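Local coordinates for putative mandelate racemase (Zymomonas mobilis, PDB 2OX4), which binds a magnesium ion and probably acts as a lyase, a dehydratase of the mandelate racemase branch of the enolase superfamily, at residues Ala72-Leu77 with Val90-Ile95; Lys56-Leu61 with Lys79-Gly84. One frame throughout, in Å; residues are numbered along the deposited sequence. Where two conformers were deposited one is given.

How the contacts relate
From the N terminus the chain runs through helix 48-62, helix 70-79, a loop and helix 89-110. Contact 2 joins the first of these helices to the loop, closing a loop of 17 intervening residues. Contact 1 joins the second helix to the third across 12 residues. The segments alternate along the chain, so the two closures cross rather than nest. Their centres lie about 7 Å apart. Lys76 NZ probably bonds Leu61 O, and Tyr58 OH probably bonds Ile91 O, which ties the two contacts together. Both belong to the helical part of the N-terminal domain, away from the magnesium site, and both touch a second subunit.

Contact 1: Ala72-Leu77 with Val90-Ile95; sequences AIWEKL and VIFSGI
Ala72-Leu77 and Val90-Ile95 are turns of two nearly antiparallel helices, with 157° between their directions. The axes of these two segments come within 10.8 Å, so side chains fill the space between them. The backbones come nearest at Leu77 and Ile95, whose CA atoms are 6.6 Å apart. No hydrogen bond crosses.

Ile95 is the centre of the contact, and its two branches have different partners. The CG2 methyl sits over one face of the Trp74 indole. Ile95 CG2 lies 3.5 Å from the centroid of the five-membered ring of Trp74, 18° off the ring normal, a CH-pi contact. The ring atom nearest Ile95 CG2 is Trp74 NE1, at 3.3 Å. The other branch goes to Leu77, where Ile95 CG1 lies 3.8 Å from Leu77 CB. CG1 is anti to the carbonyl carbon of Ile95 (chi1 -57°), which leaves CG2 anti to the backbone N and directed at the indole.

The far end of the same indole reaches Phe92. Trp74 CH2 meets Phe92 CE2 at 3.8 Å, and the two side chains cross at about a right angle. Trp74 CG is anti to its own backbone N, and this swings the ring across to helix 89-110.

The indole is also held from the barrel domain. Its NE1 bonds to Gly295 O, and Arg272 makes a cation-pi contact with the ring. Phe92 packs on Leu247 of a second subunit.

The contact joins two helices of the enolase-type N-terminal domain. All four touching side chains are buried, and the contact is made of van der Waals packing and one CH-pi interaction. The N-H of Trp74 has its partner in the C-terminal domain, and a face of the same ring takes the methyl of Ile95.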
loop_
_atom_site.group_PDB
_atom_site.type_symbol
_atom_site.label_atom_id
_atom_site.label_comp_id
_atom_site.label_asym_id
_atom_site.label_seq_id
_atom_site.Cartn_x
_atom_site.Cartn_y
_atom_site.Cartn_z
ATOM N N ALA C 72 12.319 -30.764 -16.640
ATOM C CA ALA C 72 11.062 -31.515 -16.736
ATOM C C ALA C 72 10.836 -32.375 -15.501
ATOM O O ALA C 72 9.709 -32.496 -15.023
ATOM C CB ALA C 72 11.042 -32.391 -17.994
ATOM N N ILE C 73 11.899 -32.996 -14.998
ATOM C CA ILE C 73 11.743 -33.840 -13.826
ATOM C C ILE C 73 11.387 -32.982 -12.594
ATOM O O ILE C 73 10.518 -33.359 -11.818
ATOM C CB ILE C 73 12.989 -34.718 -13.557
ATOM C CG1 ILE C 73 13.179 -35.757 -14.687
ATOM C CG2 ILE C 73 12.850 -35.425 -12.195
ATOM C CD1 ILE C 73 14.591 -36.373 -14.720
ATOM N N TRP C 74 12.047 -31.837 -12.436
ATOM C CA TRP C 74 11.777 -30.944 -11.304
ATOM C C TRP C 74 10.311 -30.543 -11.362
ATOM O O TRP C 74 9.615 -30.605 -10.361
ATOM C CB TRP C 74 12.658 -29.687 -11.378
ATOM C CG TRP C 74 12.904 -29.001 -10.035
ATOM C CD1 TRP C 74 14.046 -29.071 -9.265
ATOM C CD2 TRP C 74 12.005 -28.127 -9.336
ATOM N NE1 TRP C 74 13.906 -28.297 -8.128
ATOM C CE2 TRP C 74 12.664 -27.703 -8.152
ATOM C CE3 TRP C 74 10.710 -27.653 -9.601
ATOM C CZ2 TRP C 74 12.058 -26.843 -7.220
ATOM C CZ3 TRP C 74 10.105 -26.786 -8.676
ATOM C CH2 TRP C 74 10.780 -26.395 -7.500
ATOM N N GLU C 75 9.840 -30.167 -12.548
ATOM C CA GLU C 75 8.446 -29.751 -12.702
ATOM C C GLU C 75 7.474 -30.913 -12.481
ATOM O O GLU C 75 6.400 -30.714 -11.929
ATOM C CB GLU C 75 8.229 -29.079 -14.066
ATOM C CG GLU C 75 6.802 -28.518 -14.319
ATOM C CD GLU C 75 6.514 -27.149 -13.660
ATOM O OE1 GLU C 75 7.342 -26.629 -12.879
ATOM O OE2 GLU C 75 5.424 -26.585 -13.932
ATOM N N LYS C 76 7.847 -32.117 -12.917
ATOM C CA LYS C 76 7.053 -33.326 -12.645
ATOM C C LYS C 76 6.906 -33.607 -11.148
ATOM O O LYS C 76 5.800 -33.810 -10.663
ATOM C CB LYS C 76 7.671 -34.533 -13.362
ATOM C CG LYS C 76 6.937 -35.863 -13.175
ATOM C CD LYS C 76 7.715 -36.983 -13.876
ATOM C CE LYS C 76 7.144 -38.356 -13.563
ATOM N NZ LYS C 76 7.856 -39.420 -14.341
ATOM N N LEU C 77 8.016 -33.615 -10.417
ATOM C CA LEU C 77 7.962 -33.741 -8.953
ATOM C C LEU C 77 7.166 -32.623 -8.276
ATOM O O LEU C 77 6.507 -32.861 -7.263
ATOM C CB LEU C 77 9.362 -33.872 -8.355
ATOM C CG LEU C 77 10.065 -35.164 -8.814
ATOM C CD1 LEU C 77 11.469 -35.271 -8.220
ATOM C CD2 LEU C 77 9.219 -36.429 -8.448
ATOM N N VAL C 90 10.210 -31.317 3.723
ATOM C CA VAL C 90 10.472 -32.688 3.302
ATOM C C VAL C 90 10.215 -32.820 1.800
ATOM O O VAL C 90 11.032 -33.395 1.074
ATOM C CB VAL C 90 9.615 -33.686 4.116
ATOM C CG1 VAL C 90 9.819 -35.122 3.605
ATOM C CG2 VAL C 90 9.950 -33.598 5.611
ATOM N N ILE C 91 9.094 -32.250 1.343
ATOM C CA ILE C 91 8.708 -32.260 -0.073
ATOM C C ILE C 91 9.869 -31.755 -0.922
ATOM O O ILE C 91 10.300 -32.442 -1.859
ATOM C CB ILE C 91 7.418 -31.420 -0.317
ATOM C CG1 ILE C 91 6.206 -32.039 0.413
ATOM C CG2 ILE C 91 7.157 -31.203 -1.818
ATOM C CD1 ILE C 91 5.942 -33.518 0.097
ATOM N N PHE C 92 10.409 -30.584 -0.576
ATOM C CA PHE C 92 11.497 -29.989 -1.371
ATOM C C PHE C 92 12.867 -30.673 -1.184
ATOM O O PHE C 92 13.671 -30.714 -2.124
ATOM C CB PHE C 92 11.568 -28.466 -1.197
ATOM C CG PHE C 92 10.510 -27.719 -1.974
ATOM C CD1 PHE C 92 9.610 -26.895 -1.321
ATOM C CD2 PHE C 92 10.408 -27.869 -3.360
ATOM C CE1 PHE C 92 8.620 -26.216 -2.040
ATOM C CE2 PHE C 92 9.434 -27.190 -4.084
ATOM C CZ PHE C 92 8.541 -26.371 -3.427
ATOM N N SER C 93 13.102 -31.260 -0.011
ATOM C CA SER C 93 14.317 -32.059 0.228
ATOM C C SER C 93 14.419 -33.237 -0.732
ATOM O O SER C 93 15.507 -33.585 -1.189
ATOM C CB SER C 93 14.355 -32.588 1.665
ATOM O OG SER C 93 14.595 -31.552 2.592
ATOM N N GLY C 94 13.277 -33.860 -1.026
ATOM C CA GLY C 94 13.243 -35.003 -1.939
ATOM C C GLY C 94 13.582 -34.598 -3.365
ATOM O O GLY C 94 14.398 -35.234 -4.023
ATOM N N ILE C 95 12.967 -33.519 -3.833
ATOM C CA ILE C 95 13.329 -32.932 -5.131
ATOM C C ILE C 95 14.827 -32.583 -5.172
ATOM O O ILE C 95 15.518 -32.921 -6.140
ATOM C CB ILE C 95 12.449 -31.704 -5.467
ATOM C CG1 ILE C 95 10.968 -32.101 -5.441
ATOM C CG2 ILE C 95 12.801 -31.173 -6.836
ATOM C CD1 ILE C 95 9.981 -30.964 -5.905
#

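Contact 2: Lys56-Leu61 with Lys79-Gly84; sequences KDYAAL and KKTFWG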
loop_
_atom_site.group_PDB
_atom_site.type_symbol
_atom_site.label_atom_id
_atom_site.label_comp_id
_atom_site.label_asym_id
_atom_site.label_seq_id
_atom_site.Cartn_x
_atom_site.Cartn_y
_atom_site.Cartn_z
ATOM N N LYS C 56 12.089 -42.487 -1.260
ATOM C CA LYS C 56 11.502 -43.759 -1.665
ATOM C C LYS C 56 10.253 -43.550 -2.531
ATOM O O LYS C 56 10.075 -44.218 -3.551
ATOM C CB LYS C 56 11.192 -44.613 -0.425
ATOM C CG LYS C 56 10.427 -45.911 -0.691
ATOM C CD LYS C 56 10.089 -46.635 0.612
ATOM C CE LYS C 56 8.943 -47.624 0.401
ATOM N NZ LYS C 56 7.640 -47.194 1.021
ATOM N N ASP C 57 9.395 -42.611 -2.141
ATOM C CA ASP C 57 8.154 -42.396 -2.891
ATOM C C ASP C 57 8.405 -41.767 -4.259
ATOM O O ASP C 57 7.807 -42.183 -5.262
ATOM C CB ASP C 57 7.188 -41.546 -2.078
ATOM C CG ASP C 57 6.530 -42.336 -0.952
ATOM O OD1 ASP C 57 6.613 -43.585 -0.943
ATOM O OD2 ASP C 57 5.944 -41.705 -0.064
ATOM N N TYR C 58 9.295 -40.780 -4.299
ATOM C CA TYR C 58 9.623 -40.112 -5.568
ATOM C C TYR C 58 10.320 -41.062 -6.531
ATOM O O TYR C 58 10.186 -40.919 -7.751
ATOM C CB TYR C 58 10.517 -38.889 -5.366
ATOM C CG TYR C 58 9.857 -37.674 -4.738
ATOM C CD1 TYR C 58 10.622 -36.560 -4.377
ATOM C CD2 TYR C 58 8.478 -37.631 -4.502
ATOM C CE1 TYR C 58 10.042 -35.433 -3.805
ATOM C CE2 TYR C 58 7.895 -36.511 -3.921
ATOM C CZ TYR C 58 8.675 -35.419 -3.580
ATOM O OH TYR C 58 8.095 -34.308 -3.001
ATOM N N ALA C 59 11.059 -42.022 -5.973
ATOM C CA ALA C 59 11.871 -42.962 -6.769
ATOM C C ALA C 59 11.020 -43.687 -7.805
ATOM O O ALA C 59 11.456 -43.888 -8.944
ATOM C CB ALA C 59 12.603 -43.974 -5.859
ATOM N N ALA C 60 9.788 -44.028 -7.427
ATOM C CA ALA C 60 8.842 -44.647 -8.356
ATOM C C ALA C 60 8.565 -43.838 -9.627
ATOM O O ALA C 60 8.313 -44.411 -10.681
ATOM C CB ALA C 60 7.543 -45.004 -7.647
ATOM N N LEU C 61 8.618 -42.511 -9.528
ATOM C CA LEU C 61 8.350 -41.636 -10.667
ATOM C C LEU C 61 9.589 -41.434 -11.533
ATOM O O LEU C 61 9.494 -40.891 -12.639
ATOM C CB LEU C 61 7.833 -40.269 -10.190
ATOM C CG LEU C 61 6.339 -40.102 -9.858
ATOM C CD1 LEU C 61 5.821 -41.139 -8.866
ATOM C CD2 LEU C 61 6.086 -38.702 -9.333
ATOM N N LYS C 79 4.610 -30.826 -9.834
ATOM C CA LYS C 79 3.224 -30.724 -10.342
ATOM C C LYS C 79 2.436 -32.033 -10.334
ATOM O O LYS C 79 1.191 -32.023 -10.384
ATOM C CB LYS C 79 3.206 -30.129 -11.758
ATOM C CG LYS C 79 3.593 -28.641 -11.816
ATOM C CD LYS C 79 2.559 -27.754 -11.119
ATOM C CE LYS C 79 2.870 -26.274 -11.328
ATOM N NZ LYS C 79 2.943 -25.874 -12.787
ATOM N N LYS C 80 3.142 -33.160 -10.289
ATOM C CA LYS C 80 2.484 -34.455 -10.499
ATOM C C LYS C 80 2.425 -35.355 -9.262
ATOM O O LYS C 80 1.891 -36.466 -9.323
ATOM C CB LYS C 80 3.111 -35.202 -11.695
ATOM C CG LYS C 80 2.946 -34.479 -13.041
ATOM C CD LYS C 80 1.479 -34.282 -13.369
ATOM C CE LYS C 80 1.259 -33.930 -14.830
ATOM N NZ LYS C 80 -0.196 -33.750 -15.111
ATOM N N THR C 81 2.967 -34.872 -8.148
ATOM C CA THR C 81 2.980 -35.618 -6.885
ATOM C C THR C 81 1.795 -35.229 -5.999
ATOM O O THR C 81 1.545 -35.862 -4.959
ATOM C CB THR C 81 4.285 -35.350 -6.100
ATOM O OG1 THR C 81 4.466 -33.933 -5.922
ATOM C CG2 THR C 81 5.492 -35.936 -6.832
ATOM N N PHE C 82 1.080 -34.184 -6.430
ATOM C CA PHE C 82 0.040 -33.494 -5.640
ATOM C C PHE C 82 0.601 -32.621 -4.518
ATOM O O PHE C 82 0.304 -31.430 -4.444
ATOM C CB PHE C 82 -1.058 -34.432 -5.102
ATOM C CG PHE C 82 -2.336 -33.696 -4.780
ATOM C CD1 PHE C 82 -3.235 -33.385 -5.793
ATOM C CD2 PHE C 82 -2.600 -33.261 -3.480
ATOM C CE1 PHE C 82 -4.409 -32.671 -5.515
ATOM C CE2 PHE C 82 -3.773 -32.542 -3.198
ATOM C CZ PHE C 82 -4.666 -32.259 -4.223
ATOM N N TRP C 83 1.424 -33.211 -3.656
ATOM C CA TRP C 83 1.986 -32.491 -2.513
ATOM C C TRP C 83 3.076 -31.487 -2.872
ATOM O O TRP C 83 3.318 -30.542 -2.110
ATOM C CB TRP C 83 2.407 -33.477 -1.394
ATOM C CG TRP C 83 1.271 -34.412 -1.151
ATOM C CD1 TRP C 83 1.202 -35.728 -1.505
ATOM C CD2 TRP C 83 -0.016 -34.068 -0.615
ATOM N NE1 TRP C 83 -0.038 -36.231 -1.197
ATOM C CE2 TRP C 83 -0.801 -35.236 -0.640
ATOM C CE3 TRP C 83 -0.573 -32.887 -0.092
ATOM C CZ2 TRP C 83 -2.116 -35.264 -0.165
ATOM C CZ3 TRP C 83 -1.885 -32.916 0.375
ATOM C CH2 TRP C 83 -2.638 -34.097 0.335
ATOM N N GLY C 84 3.719 -31.687 -4.023
ATOM C CA GLY C 84 4.667 -30.696 -4.563
ATOM C C GLY C 84 4.106 -29.281 -4.498
ATOM O O GLY C 84 4.780 -28.350 -4.052
#
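The Tyr58 ring meets the CG2 methyl of Thr81 obliquely, with Tyr58 CE2 3.8 Å from Thr81 CG2. Another flat pair is internal to Lys79-Gly84 and does not meet Lys56-Leu61: Phe82 CD2 stands 3.7 Å above one face of the Trp83 indole, and Trp83 CD2 is at the edge of the Phe82 ring, in its plane.

Leu61, one turn after Tyr58, brings its CD2 methyl to the same methyl, with Leu61 CD2 3.8 Å from Thr81 CG2. One methyl thus serves both side chains of helix 48-62.

The Thr81 hydroxyl has different partners. It is flanked by the residue's own N and C (chi1 54°), which turns it toward Gly84 N. Thr81 OG1 accepts from Gly84 N at 3.0 Å, an ST motif, with an N-H...O angle of 143°. It also bonds to Leu77 O in helix 70-79. A valine here would probably leave Gly84 N and Leu77 O without this partner and the turn less firmly held.

Val46 of a second subunit packs on Tyr58. The chemistry is divided: the threonine methyl gives apolar contact to helix 48-62, while its hydroxyl links the loop to the end of helix 70-79.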